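Local coordinates for L-isoleucine-4-hydroxylase (Bacillus thuringiensis, PDB 6LNH), which hydroxylates L-isoleucine to (4S)-4-hydroxy-L-isoleucine, using ferrous iron, ascorbate, 2-oxoglutarate and oxygen, and also sulfoxidises L-methionine and related amino acids, at residues Glu37-Glu42 / Val126-Glu131; Tyr75-Tyr78 / Asp83-Leu86; Thr226-Glu231 / Ala236-Leu241. All blocks are in the same frame, centred on the assembly; numbering follows the deposited sequence.

Contact 1 of 3, residues Glu37-Glu42 / Val126-Glu131; sequences EIFLQE and VRFDTE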
ATOM      1  N   GLU C  37      11.494   0.974 -17.952  1.00 60.82           N
ATOM      2  CA  GLU C  37      12.179   2.131 -18.588  1.00 65.80           C
ATOM      3  C   GLU C  37      12.435   1.854 -20.073  1.00 64.82           C
ATOM      4  O   GLU C  37      12.275   2.785 -20.872  1.00 67.76           O
ATOM      5  CB  GLU C  37      13.478   2.468 -17.856  1.00 69.59           C
ATOM      6  CG  GLU C  37      13.943   1.388 -16.898  1.00 77.74           C
ATOM      7  CD  GLU C  37      15.325   1.637 -16.317  1.00 87.94           C
ATOM      8  OE1 GLU C  37      15.603   1.133 -15.209  1.00 84.15           O
ATOM      9  OE2 GLU C  37      16.120   2.339 -16.973  1.00 96.85           O
ATOM     10  N   ILE C  38      12.833   0.629 -20.417  1.00 61.59           N
ATOM     11  CA  ILE C  38      13.152   0.282 -21.834  1.00 61.33           C
ATOM     12  C   ILE C  38      11.892   0.386 -22.698  1.00 61.52           C
ATOM     13  O   ILE C  38      12.039   0.560 -23.918  1.00 67.46           O
ATOM     14  CB  ILE C  38      13.786  -1.116 -21.933  1.00 63.03           C
ATOM     15  CG1 ILE C  38      12.781  -2.215 -21.581  1.00 58.98           C
ATOM     16  CG2 ILE C  38      15.042  -1.204 -21.079  1.00 67.69           C
ATOM     17  CD1 ILE C  38      13.365  -3.602 -21.609  1.00 61.56           C
ATOM     18  N   PHE C  39      10.709   0.279 -22.089  1.00 59.42           N
ATOM     19  CA  PHE C  39       9.443   0.347 -22.865  1.00 58.33           C
ATOM     20  C   PHE C  39       8.791   1.724 -22.694  1.00 57.99           C
ATOM     21  O   PHE C  39       7.698   1.938 -23.241  1.00 57.77           O
ATOM     22  CB  PHE C  39       8.500  -0.787 -22.451  1.00 55.50           C
ATOM     23  CG  PHE C  39       9.122  -2.159 -22.476  1.00 53.95           C
ATOM     24  CD1 PHE C  39       9.739  -2.639 -23.619  1.00 53.22           C
ATOM     25  CD2 PHE C  39       9.096  -2.973 -21.355  1.00 53.40           C
ATOM     26  CE1 PHE C  39      10.313  -3.900 -23.641  1.00 51.14           C
ATOM     27  CE2 PHE C  39       9.670  -4.233 -21.379  1.00 50.40           C
ATOM     28  CZ  PHE C  39      10.278  -4.694 -22.521  1.00 48.05           C
ATOM     29  N   LEU C  40       9.453   2.631 -21.974  1.00 60.14           N
ATOM     30  CA  LEU C  40       8.889   3.987 -21.745  1.00 68.18           C
ATOM     31  C   LEU C  40       9.938   5.055 -22.077  1.00 72.81           C
ATOM     32  O   LEU C  40      10.234   5.886 -21.200  1.00 71.35           O
ATOM     33  CB  LEU C  40       8.429   4.090 -20.288  1.00 61.46           C
ATOM     34  CG  LEU C  40       7.220   3.230 -19.925  1.00 53.47           C
ATOM     35  CD1 LEU C  40       7.080   3.101 -18.419  1.00 55.82           C
ATOM     36  CD2 LEU C  40       5.949   3.798 -20.530  1.00 53.75           C
ATOM     37  N   GLN C  41      10.469   5.028 -23.302  1.00 76.55           N
ATOM     38  CA  GLN C  41      11.488   6.022 -23.727  1.00 82.87           C
ATOM     39  C   GLN C  41      10.817   7.089 -24.599  1.00 83.09           C
ATOM     40  O   GLN C  41      11.467   8.107 -24.886  1.00 90.39           O
ATOM     41  CB  GLN C  41      12.635   5.330 -24.462  1.00 82.20           C
ATOM     42  CG  GLN C  41      13.506   4.475 -23.555  1.00 83.09           C
ATOM     43  CD  GLN C  41      14.008   5.242 -22.356  1.00 90.43           C
ATOM     44  OE1 GLN C  41      13.248   5.600 -21.458  1.00 96.57           O
ATOM     45  NE2 GLN C  41      15.305   5.499 -22.334  1.00 93.90           N
ATOM     46  N   GLU C  42       9.566   6.850 -25.000  1.00 79.97           N
ATOM     47  CA  GLU C  42       8.800   7.816 -25.832  1.00 81.90           C
ATOM     48  C   GLU C  42       7.599   8.304 -25.020  1.00 81.82           C
ATOM     49  O   GLU C  42       7.045   7.497 -24.258  1.00 74.26           O
ATOM     50  CB  GLU C  42       8.331   7.151 -27.127  1.00 85.93           C
ATOM     51  CG  GLU C  42       9.349   7.227 -28.249  1.00 86.76           C
ATOM     52  CD  GLU C  42      10.385   6.118 -28.235  1.00 95.81           C
ATOM     53  OE1 GLU C  42      10.397   5.335 -27.266  1.00 95.31           O
ATOM     54  OE2 GLU C  42      11.178   6.043 -29.194  1.00 98.11           O
ATOM     55  N   VAL C 126       7.037  -7.179 -28.124  1.00 40.54           N
ATOM     56  CA  VAL C 126       7.244  -8.469 -28.777  1.00 43.50           C
ATOM     57  C   VAL C 126       8.590  -8.503 -29.491  1.00 42.12           C
ATOM     58  O   VAL C 126       9.312  -9.506 -29.435  1.00 43.07           O
ATOM     59  CB  VAL C 126       6.082  -8.759 -29.746  1.00 41.38           C
ATOM     60  CG1 VAL C 126       6.401  -9.954 -30.626  1.00 41.92           C
ATOM     61  CG2 VAL C 126       4.791  -8.984 -28.970  1.00 38.89           C
ATOM     62  N   ARG C 127       8.953  -7.411 -30.166  1.00 42.65           N
ATOM     63  CA  ARG C 127      10.238  -7.372 -30.856  1.00 45.69           C
ATOM     64  C   ARG C 127      11.402  -7.365 -29.872  1.00 42.93           C
ATOM     65  O   ARG C 127      12.445  -7.977 -30.131  1.00 44.61           O
ATOM     66  CB  ARG C 127      10.297  -6.171 -31.797  1.00 49.07           C
ATOM     67  CG  ARG C 127       9.488  -6.370 -33.082  1.00 54.82           C
ATOM     68  CD  ARG C 127       9.595  -7.805 -33.612  1.00 69.39           C
ATOM     69  NE  ARG C 127       8.319  -8.309 -34.119  1.00 74.36           N
ATOM     70  CZ  ARG C 127       8.086  -9.580 -34.437  1.00 56.33           C
ATOM     71  NH1 ARG C 127       9.046 -10.484 -34.303  1.00 52.23           N
ATOM     72  NH2 ARG C 127       6.893  -9.947 -34.888  1.00 51.22           N
ATOM     73  N   PHE C 128      11.258  -6.660 -28.745  1.00 43.08           N
ATOM     74  CA  PHE C 128      12.288  -6.736 -27.713  1.00 40.88           C
ATOM     75  C   PHE C 128      12.416  -8.159 -27.181  1.00 41.31           C
ATOM     76  O   PHE C 128      13.527  -8.682 -27.031  1.00 43.26           O
ATOM     77  CB  PHE C 128      11.992  -5.771 -26.566  1.00 41.12           C
ATOM     78  CG  PHE C 128      12.903  -5.968 -25.390  1.00 43.64           C
ATOM     79  CD1 PHE C 128      14.145  -5.359 -25.357  1.00 41.06           C
ATOM     80  CD2 PHE C 128      12.537  -6.790 -24.332  1.00 42.18           C
ATOM     81  CE1 PHE C 128      15.002  -5.552 -24.291  1.00 44.27           C
ATOM     82  CE2 PHE C 128      13.389  -6.990 -23.262  1.00 44.36           C
ATOM     83  CZ  PHE C 128      14.625  -6.369 -23.242  1.00 47.32           C
ATOM     84  N   ASP C 129      11.281  -8.795 -26.874  1.00 40.95           N
ATOM     85  CA  ASP C 129      11.316 -10.149 -26.330  1.00 44.53           C
ATOM     86  C   ASP C 129      11.945 -11.112 -27.325  1.00 44.28           C
ATOM     87  O   ASP C 129      12.741 -11.980 -26.948  1.00 41.14           O
ATOM     88  CB  ASP C 129       9.904 -10.614 -25.970  1.00 41.04           C
ATOM     89  CG  ASP C 129       9.274  -9.783 -24.871  1.00 43.64           C
ATOM     90  OD1 ASP C 129       9.984  -8.954 -24.266  1.00 43.91           O
ATOM     91  OD2 ASP C 129       8.066  -9.966 -24.612  1.00 43.90           O
ATOM     92  N   THR C 130      11.602 -10.964 -28.606  1.00 44.28           N
ATOM     93  CA  THR C 130      12.156 -11.836 -29.636  1.00 44.04           C
ATOM     94  C   THR C 130      13.664 -11.660 -29.750  1.00 48.17           C
ATOM     95  O   THR C 130      14.406 -12.644 -29.858  1.00 49.63           O
ATOM     96  CB  THR C 130      11.472 -11.562 -30.974  1.00 46.43           C
ATOM     97  OG1 THR C 130      10.057 -11.734 -30.829  1.00 44.98           O
ATOM     98  CG2 THR C 130      11.970 -12.523 -32.029  1.00 48.32           C
ATOM     99  N   GLU C 131      14.136 -10.411 -29.726  1.00 44.28           N
ATOM    100  CA  GLU C 131      15.567 -10.160 -29.848  1.00 46.87           C
ATOM    101  C   GLU C 131      16.323 -10.688 -28.636  1.00 49.76           C
ATOM    102  O   GLU C 131      17.463 -11.153 -28.759  1.00 50.03           O
ATOM    103  CB  GLU C 131      15.809  -8.659 -30.021  1.00 52.47           C
ATOM    104  CG  GLU C 131      17.267  -8.224 -29.953  1.00 57.12           C
ATOM    105  CD  GLU C 131      17.428  -6.728 -30.172  1.00 72.58           C
ATOM    106  OE1 GLU C 131      16.700  -6.168 -31.021  1.00 75.88           O
ATOM    107  OE2 GLU C 131      18.281  -6.109 -29.498  1.00 68.48           O
TER
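Phe-39 and Phe-128 form a T-shaped aromatic pair. The edge of the Phe-39 ring is directed at the face of the Phe-128 ring. The ring centroids lie 5.2 Å apart and the planes stand at 84°. Atoms CE1 and CZ of Phe-39 do the touching, with CZ 3.6 Å from CD2 of Phe-128.

The second interaction is a CH-pi contact from Ile-38. Its CD1 methyl sits over the face of Phe-128, 3.8 Å from the ring centroid and displaced toward the rim. The nearest ring atom is CZ of Phe-128, 3.5 Å from CD1 of Ile-38. CG1 of Ile-38 lies between its own backbone N and carbonyl carbon (chi1 68°). Extended from there, the branch carries CD1 out to the helix. CG1 also rests 3.4 Å above the Phe-39 ring plane, over its centre. Ile-38 thus lies over a face of each ring. It reaches Phe-128 on the same face that Phe-39 approaches. Phe-128 holds CG anti to its backbone N (chi1 171°), which sends the ring away from the helix toward the 3-10 turn.

No hydrogen bond crosses between the segments; the contact is apolar. Within the helix, Val-126 O accepts Thr-130 N at 2.8 Å and Thr-130 OG1 at 2.7 Å, from opposite faces of its carbonyl plane. Asp-129 OD2 turns outward to hydrogen-bond His-180 NE2.

Phe-39 also packs on Leu-212, and Leu-40 touches Ser-233 of the second subunit. Helix 120-134 lies on strands 145-156 and 236-247, and the 3-10 turn after strand 31-34 meets it through Ile-38 and Phe-39 packed on Phe-128. A helix laid on the larger sheet in this way is characteristic of the double-stranded beta-helix (cupin) fold of 2-oxoglutarate and iron dioxygenases.

Contact 2 of 3, residues Tyr75-Tyr78 / Asp83-Leu86; sequences YIKY and DYIL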
ATOM      1  N   TYR C  75       2.632 -15.990 -33.458  1.00 42.60           N
ATOM      2  CA  TYR C  75       3.332 -15.781 -34.713  1.00 42.78           C
ATOM      3  C   TYR C  75       4.188 -17.003 -35.015  1.00 47.18           C
ATOM      4  O   TYR C  75       4.622 -17.718 -34.106  1.00 47.50           O
ATOM      5  CB  TYR C  75       4.217 -14.532 -34.659  1.00 42.98           C
ATOM      6  CG  TYR C  75       3.451 -13.237 -34.510  1.00 47.99           C
ATOM      7  CD1 TYR C  75       2.910 -12.596 -35.617  1.00 47.33           C
ATOM      8  CD2 TYR C  75       3.276 -12.651 -33.263  1.00 47.36           C
ATOM      9  CE1 TYR C  75       2.212 -11.411 -35.487  1.00 47.07           C
ATOM     10  CE2 TYR C  75       2.579 -11.464 -33.123  1.00 52.44           C
ATOM     11  CZ  TYR C  75       2.051 -10.849 -34.238  1.00 48.75           C
ATOM     12  OH  TYR C  75       1.356  -9.668 -34.102  1.00 52.85           O
ATOM     13  N   ILE C  76       4.435 -17.239 -36.299  1.00 43.28           N
ATOM     14  CA  ILE C  76       5.323 -18.303 -36.752  1.00 45.05           C
ATOM     15  C   ILE C  76       6.541 -17.662 -37.397  1.00 43.39           C
ATOM     16  O   ILE C  76       6.406 -16.787 -38.261  1.00 50.50           O
ATOM     17  CB  ILE C  76       4.619 -19.251 -37.741  1.00 48.29           C
ATOM     18  CG1 ILE C  76       3.316 -19.785 -37.147  1.00 46.85           C
ATOM     19  CG2 ILE C  76       5.542 -20.399 -38.127  1.00 44.14           C
ATOM     20  CD1 ILE C  76       2.407 -20.443 -38.168  1.00 46.30           C
ATOM     21  N   LYS C  77       7.725 -18.097 -36.980  1.00 39.40           N
ATOM     22  CA  LYS C  77       8.982 -17.656 -37.579  1.00 43.42           C
ATOM     23  C   LYS C  77       9.648 -18.883 -38.191  1.00 43.19           C
ATOM     24  O   LYS C  77      10.258 -19.684 -37.476  1.00 44.08           O
ATOM     25  CB  LYS C  77       9.878 -16.984 -36.542  1.00 43.75           C
ATOM     26  CG  LYS C  77      11.311 -16.746 -37.003  1.00 43.13           C
ATOM     27  CD  LYS C  77      11.368 -15.776 -38.172  1.00 46.85           C
ATOM     28  CE  LYS C  77      12.804 -15.468 -38.562  1.00 46.66           C
ATOM     29  NZ  LYS C  77      13.500 -16.660 -39.123  1.00 52.85           N
ATOM     30  N   TYR C  78       9.522 -19.044 -39.505  1.00 44.86           N
ATOM     31  CA  TYR C  78      10.177 -20.163 -40.163  1.00 46.67           C
ATOM     32  C   TYR C  78      11.670 -19.893 -40.290  1.00 47.89           C
ATOM     33  O   TYR C  78      12.102 -18.751 -40.469  1.00 48.54           O
ATOM     34  CB  TYR C  78       9.578 -20.404 -41.550  1.00 40.90           C
ATOM     35  CG  TYR C  78       8.146 -20.886 -41.543  1.00 39.53           C
ATOM     36  CD1 TYR C  78       7.844 -22.229 -41.365  1.00 42.76           C
ATOM     37  CD2 TYR C  78       7.093 -19.996 -41.725  1.00 45.06           C
ATOM     38  CE1 TYR C  78       6.535 -22.674 -41.362  1.00 38.00           C
ATOM     39  CE2 TYR C  78       5.781 -20.433 -41.725  1.00 47.01           C
ATOM     40  CZ  TYR C  78       5.509 -21.773 -41.544  1.00 44.24           C
ATOM     41  OH  TYR C  78       4.205 -22.210 -41.542  1.00 53.47           O
ATOM     42  N   ASP C  83      10.498 -13.567 -42.254  1.00 50.49           N
ATOM     43  CA  ASP C  83       9.204 -12.983 -41.950  1.00 52.72           C
ATOM     44  C   ASP C  83       8.586 -13.646 -40.724  1.00 52.28           C
ATOM     45  O   ASP C  83       8.917 -14.775 -40.356  1.00 54.42           O
ATOM     46  CB  ASP C  83       8.240 -13.146 -43.134  1.00 51.58           C
ATOM     47  CG  ASP C  83       8.746 -12.501 -44.415  1.00 57.56           C
ATOM     48  OD1 ASP C  83       9.582 -11.576 -44.345  1.00 63.87           O
ATOM     49  OD2 ASP C  83       8.298 -12.928 -45.502  1.00 54.73           O
ATOM     50  N   TYR C  84       7.686 -12.906 -40.085  1.00 52.27           N
ATOM     51  CA  TYR C  84       6.878 -13.390 -38.977  1.00 52.34           C
ATOM     52  C   TYR C  84       5.433 -13.228 -39.408  1.00 55.38           C
ATOM     53  O   TYR C  84       5.021 -12.129 -39.790  1.00 57.82           O
ATOM     54  CB  TYR C  84       7.136 -12.610 -37.689  1.00 53.04           C
ATOM     55  CG  TYR C  84       8.572 -12.598 -37.220  1.00 53.42           C
ATOM     56  CD1 TYR C  84       9.544 -11.880 -37.905  1.00 52.23           C
ATOM     57  CD2 TYR C  84       8.951 -13.280 -36.073  1.00 49.85           C
ATOM     58  CE1 TYR C  84      10.856 -11.855 -37.471  1.00 51.12           C
ATOM     59  CE2 TYR C  84      10.259 -13.260 -35.628  1.00 50.47           C
ATOM     60  CZ  TYR C  84      11.209 -12.547 -36.331  1.00 52.55           C
ATOM     61  OH  TYR C  84      12.513 -12.529 -35.888  1.00 56.61           O
ATOM     62  N   ILE C  85       4.675 -14.323 -39.381  1.00 54.57           N
ATOM     63  CA  ILE C  85       3.262 -14.244 -39.845  1.00 52.47           C
ATOM     64  C   ILE C  85       2.317 -14.582 -38.693  1.00 50.83           C
ATOM     65  O   ILE C  85       2.644 -15.473 -37.895  1.00 49.14           O
ATOM     66  CB  ILE C  85       3.045 -15.154 -41.068  1.00 52.88           C
ATOM     67  CG1 ILE C  85       3.709 -16.518 -40.880  1.00 53.73           C
ATOM     68  CG2 ILE C  85       3.535 -14.467 -42.331  1.00 58.51           C
ATOM     69  CD1 ILE C  85       3.209 -17.574 -41.832  1.00 62.18           C
ATOM     70  N   LEU C  86       1.194 -13.866 -38.620  1.00 54.20           N
ATOM     71  CA  LEU C  86       0.168 -14.105 -37.577  1.00 47.24           C
ATOM     72  C   LEU C  86      -0.580 -15.390 -37.939  1.00 50.07           C
ATOM     73  O   LEU C  86      -1.257 -15.399 -38.978  1.00 50.85           O
ATOM     74  CB  LEU C  86      -0.784 -12.906 -37.556  1.00 46.33           C
ATOM     75  CG  LEU C  86      -1.679 -12.797 -36.325  1.00 54.68           C
ATOM     76  CD1 LEU C  86      -2.987 -13.535 -36.544  1.00 51.41           C
ATOM     77  CD2 LEU C  86      -0.968 -13.326 -35.092  1.00 46.27           C
TER
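Strands 75-77 and 84-86 run antiparallel, with axes 4.6 Å apart at closest approach and directions at 153°. Ile-76 and Ile-85 form a hydrogen-bonded pair: Ile-76 N donates to Ile-85 O at 3.0 Å, and Ile-85 N to Ile-76 O at 3.2 Å. Tyr-75 and Leu-86 make the adjoining non-hydrogen-bonded pair.

Tyr-75, Lys-77, Tyr-84 and Leu-86 point to one face of the sheet. CD2 of Leu-86 sits over the Tyr-75 ring, 4.0 Å from its centroid and offset toward the rim near CE1. The Lys-77 chain passes over Tyr-84, with CD of Lys-77 3.8 Å from the centroid of that ring. A bend at chi2 (64°) lays the methylenes along the ring. Lys-77 NZ runs on past it, and any cation-pi attraction to Tyr-84 is weak. Two carbonyls hold Lys-77 NZ: it donates to Tyr-78 O at 2.9 Å and also bonds Ser-81 O in the turn. Arg-127 of helix 120-134 makes a cation-pi contact with Tyr-84. The Tyr-84 ring thus has the lysine methylenes over one face and the Arg-127 guanidinium on the other side.

Ile-76 and Ile-85 point to the other face of the sheet. CD1 of Ile-85 meets the edge of Tyr-78 in the ring plane, 3.8 Å from CE2. CG2 of Ile-76 rests over a face of the same ring.

Strand 68-77 is bonded along its other side to strand 145-156, through Tyr-75 with Ile-147 and Lys-77 with Leu-145. The motif is a beta hairpin, and its second strand forms an outer edge of the large antiparallel sheet.

Contact 3 of 3, residues Thr226-Glu231 / Ala236-Leu241; sequences TPLGTE and AFRDIL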
ATOM      1  N   THR C 226       1.634 -16.142  -6.673  1.00 35.97           N
ATOM      2  CA  THR C 226       0.750 -16.208  -5.523  1.00 35.94           C
ATOM      3  C   THR C 226      -0.690 -15.894  -5.941  1.00 33.95           C
ATOM      4  O   THR C 226      -0.915 -15.135  -6.889  1.00 35.33           O
ATOM      5  CB  THR C 226       1.273 -15.229  -4.462  1.00 41.27           C
ATOM      6  OG1 THR C 226       2.456 -15.773  -3.857  1.00 45.30           O
ATOM      7  CG2 THR C 226       0.245 -14.886  -3.391  1.00 47.03           C
ATOM      8  N   PRO C 227      -1.684 -16.494  -5.277  1.00 35.02           N
ATOM      9  CA  PRO C 227      -3.081 -16.200  -5.616  1.00 37.45           C
ATOM     10  C   PRO C 227      -3.394 -14.715  -5.502  1.00 35.56           C
ATOM     11  O   PRO C 227      -2.741 -13.964  -4.778  1.00 34.18           O
ATOM     12  CB  PRO C 227      -3.877 -17.017  -4.589  1.00 34.52           C
ATOM     13  CG  PRO C 227      -2.957 -18.124  -4.212  1.00 40.13           C
ATOM     14  CD  PRO C 227      -1.588 -17.515  -4.216  1.00 32.19           C
ATOM     15  N   LEU C 228      -4.416 -14.297  -6.242  1.00 36.35           N
ATOM     16  CA  LEU C 228      -4.874 -12.914  -6.241  1.00 39.53           C
ATOM     17  C   LEU C 228      -6.128 -12.795  -5.385  1.00 36.81           C
ATOM     18  O   LEU C 228      -7.077 -13.567  -5.557  1.00 40.11           O
ATOM     19  CB  LEU C 228      -5.161 -12.434  -7.664  1.00 35.39           C
ATOM     20  CG  LEU C 228      -5.366 -10.929  -7.827  1.00 37.16           C
ATOM     21  CD1 LEU C 228      -4.047 -10.195  -7.657  1.00 35.58           C
ATOM     22  CD2 LEU C 228      -5.995 -10.606  -9.173  1.00 38.84           C
ATOM     23  N   GLY C 229      -6.126 -11.835  -4.461  1.00 39.34           N
ATOM     24  CA  GLY C 229      -7.248 -11.629  -3.571  1.00 39.96           C
ATOM     25  C   GLY C 229      -7.627 -10.166  -3.475  1.00 41.54           C
ATOM     26  O   GLY C 229      -6.975  -9.285  -4.043  1.00 44.33           O
ATOM     27  N   THR C 230      -8.709  -9.929  -2.735  1.00 43.26           N
ATOM     28  CA  THR C 230      -9.139  -8.596  -2.349  1.00 44.91           C
ATOM     29  C   THR C 230      -9.966  -8.732  -1.079  1.00 45.92           C
ATOM     30  O   THR C 230     -10.741  -9.684  -0.937  1.00 45.04           O
ATOM     31  CB  THR C 230      -9.951  -7.914  -3.464  1.00 43.13           C
ATOM     32  OG1 THR C 230     -10.276  -6.570  -3.082  1.00 45.99           O
ATOM     33  CG2 THR C 230     -11.235  -8.685  -3.752  1.00 39.02           C
ATOM     34  N   GLU C 231      -9.757  -7.811  -0.141  1.00 46.70           N
ATOM     35  CA  GLU C 231     -10.655  -7.640   0.990  1.00 52.47           C
ATOM     36  C   GLU C 231     -11.679  -6.540   0.752  1.00 50.64           C
ATOM     37  O   GLU C 231     -12.257  -6.024   1.708  1.00 49.94           O
ATOM     38  CB  GLU C 231      -9.842  -7.368   2.253  1.00 53.88           C
ATOM     39  CG  GLU C 231      -9.077  -8.594   2.754  1.00 56.63           C
ATOM     40  CD  GLU C 231      -8.075  -8.243   3.829  1.00 61.69           C
ATOM     41  OE1 GLU C 231      -7.766  -7.041   3.953  1.00 53.22           O
ATOM     42  OE2 GLU C 231      -7.600  -9.154   4.547  1.00 59.54           O
ATOM     43  N   ALA C 236     -11.284  -7.096  -8.244  1.00 41.04           N
ATOM     44  CA  ALA C 236      -9.885  -6.740  -8.415  1.00 41.27           C
ATOM     45  C   ALA C 236      -9.322  -7.460  -9.633  1.00 45.95           C
ATOM     46  O   ALA C 236      -9.706  -8.592  -9.939  1.00 44.05           O
ATOM     47  CB  ALA C 236      -9.064  -7.095  -7.171  1.00 40.60           C
ATOM     48  N   PHE C 237      -8.407  -6.790 -10.329  1.00 44.41           N
ATOM     49  CA  PHE C 237      -7.879  -7.280 -11.591  1.00 41.08           C
ATOM     50  C   PHE C 237      -6.363  -7.341 -11.539  1.00 40.78           C
ATOM     51  O   PHE C 237      -5.712  -6.554 -10.846  1.00 38.74           O
ATOM     52  CB  PHE C 237      -8.303  -6.388 -12.767  1.00 47.18           C
ATOM     53  CG  PHE C 237      -9.780  -6.384 -13.018  1.00 53.71           C
ATOM     54  CD1 PHE C 237     -10.498  -7.569 -13.025  1.00 49.67           C
ATOM     55  CD2 PHE C 237     -10.455  -5.194 -13.231  1.00 52.70           C
ATOM     56  CE1 PHE C 237     -11.866  -7.570 -13.249  1.00 49.83           C
ATOM     57  CE2 PHE C 237     -11.823  -5.185 -13.457  1.00 53.49           C
ATOM     58  CZ  PHE C 237     -12.531  -6.376 -13.465  1.00 58.97           C
ATOM     59  N   ARG C 238      -5.813  -8.282 -12.297  1.00 38.76           N
ATOM     60  CA  ARG C 238      -4.391  -8.318 -12.613  1.00 37.53           C
ATOM     61  C   ARG C 238      -4.285  -8.607 -14.101  1.00 36.10           C
ATOM     62  O   ARG C 238      -4.576  -9.724 -14.545  1.00 31.13           O
ATOM     63  CB  ARG C 238      -3.645  -9.368 -11.790  1.00 37.14           C
ATOM     64  CG  ARG C 238      -2.135  -9.308 -11.962  1.00 35.24           C
ATOM     65  CD  ARG C 238      -1.422 -10.181 -10.948  1.00 35.93           C
ATOM     66  NE  ARG C 238       0.027 -10.113 -11.108  1.00 32.02           N
ATOM     67  CZ  ARG C 238       0.755 -11.057 -11.691  1.00 37.58           C
ATOM     68  NH1 ARG C 238       0.169 -12.149 -12.164  1.00 36.79           N
ATOM     69  NH2 ARG C 238       2.069 -10.914 -11.799  1.00 41.12           N
ATOM     70  N   ASP C 239      -3.877  -7.601 -14.866  1.00 35.92           N
ATOM     71  CA  ASP C 239      -3.811  -7.693 -16.317  1.00 33.86           C
ATOM     72  C   ASP C 239      -2.382  -8.048 -16.700  1.00 35.43           C
ATOM     73  O   ASP C 239      -1.441  -7.334 -16.339  1.00 30.11           O
ATOM     74  CB  ASP C 239      -4.246  -6.381 -16.967  1.00 36.22           C
ATOM     75  CG  ASP C 239      -5.704  -6.058 -16.698  1.00 38.89           C
ATOM     76  OD1 ASP C 239      -6.489  -7.004 -16.478  1.00 35.79           O
ATOM     77  OD2 ASP C 239      -6.067  -4.864 -16.710  1.00 39.68           O
ATOM     78  N   ILE C 240      -2.229  -9.141 -17.434  1.00 35.56           N
ATOM     79  CA  ILE C 240      -0.918  -9.687 -17.744  1.00 35.47           C
ATOM     80  C   ILE C 240      -0.795  -9.888 -19.247  1.00 35.70           C
ATOM     81  O   ILE C 240      -1.787 -10.111 -19.948  1.00 33.26           O
ATOM     82  CB  ILE C 240      -0.730 -11.016 -16.962  1.00 37.51           C
ATOM     83  CG1 ILE C 240      -0.312 -10.738 -15.514  1.00 39.80           C
ATOM     84  CG2 ILE C 240       0.170 -12.016 -17.684  1.00 42.37           C
ATOM     85  CD1 ILE C 240       0.919  -9.895 -15.389  1.00 44.77           C
ATOM     86  N   LEU C 241       0.442  -9.819 -19.739  1.00 35.72           N
ATOM     87  CA  LEU C 241       0.774 -10.221 -21.099  1.00 30.93           C
ATOM     88  C   LEU C 241       1.934 -11.202 -21.036  1.00 34.07           C
ATOM     89  O   LEU C 241       2.995 -10.874 -20.494  1.00 35.98           O
ATOM     90  CB  LEU C 241       1.143  -9.017 -21.970  1.00 33.32           C
ATOM     91  CG  LEU C 241       1.555  -9.386 -23.397  1.00 37.24           C
ATOM     92  CD1 LEU C 241       0.359  -9.897 -24.193  1.00 29.40           C
ATOM     93  CD2 LEU C 241       2.219  -8.212 -24.099  1.00 33.63           C
TER
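Thr-230 OG1 is held by two backbone groups outside the segments: it is hydrogen-bonded to Thr-187 O and to Cys-232 N. Across the contact Thr-230 offers only carbon: its CB meets CB of Ala-236 at 3.9 Å. OG1 lies anti to the backbone N of Thr-230 (chi1 -176°), and the two bonds fix the rotation of the side chain.

Leu-228 supplies the larger share of the contact. CD2 of Leu-228 lies 3.7 Å from CB of Arg-238. The same CD2 of Leu-228 is 4.0 Å from C of Phe-237. It touches the root of the arginine and the backbone before it, not the charged end. Leu-228 turns CG to the side away from its own N (chi1 -168°), and the branch reaches toward strand 236-247. The Arg-238 chain runs extended from CG to NE. CD1 of Ile-240 sits over one face of the guanidinium, toward its rim, 3.8 Å above the plane.

The touching parts run roughly antiparallel, their directions 156° apart, and no hydrogen bond joins them. Two antiparallel sheets facing each other, packed side chain to side chain, are as expected of the double-stranded beta-helix of this cupin-clan family. The Arg-238 side chain comes within about 9 Å of the bound iron.

In the small sheet, Gly-229 is backbone hydrogen-bonded to Ile-189. In the large sheet, Ala-236 is backbone hydrogen-bonded to Ala-156. Leu-228 also packs on Tyr-154 and Ala-156, while Arg-238 touches Leu-184. Leu-228 and Arg-238 thus lie between the small sheet and the large one, where strand 236-247 is flanked by strands 145-156 and 176-184.

Contacts 1 and 2 touch each other through helix 120-134. Arg-127 NH1 is 3.3 Å from Tyr-84 CE2, and Thr-130 CG2 is 3.9 Å from Tyr-84 OH. The centres of these two contacts are about 19 Å apart. In sequence the hairpin of contact 2 falls between the two segments of contact 1. Contact 3 follows both in the chain. Contacts 2 and 3 reach the same large sheet on opposite sides of the chain's centre, with about 32 Å between their own centres. Contacts 1 and 2 lie away from the iron site of His-170, Asp-172 and His-223. Contact 3 is nearer: the Arg-238 side chain comes within about 9 Å of that of His-223.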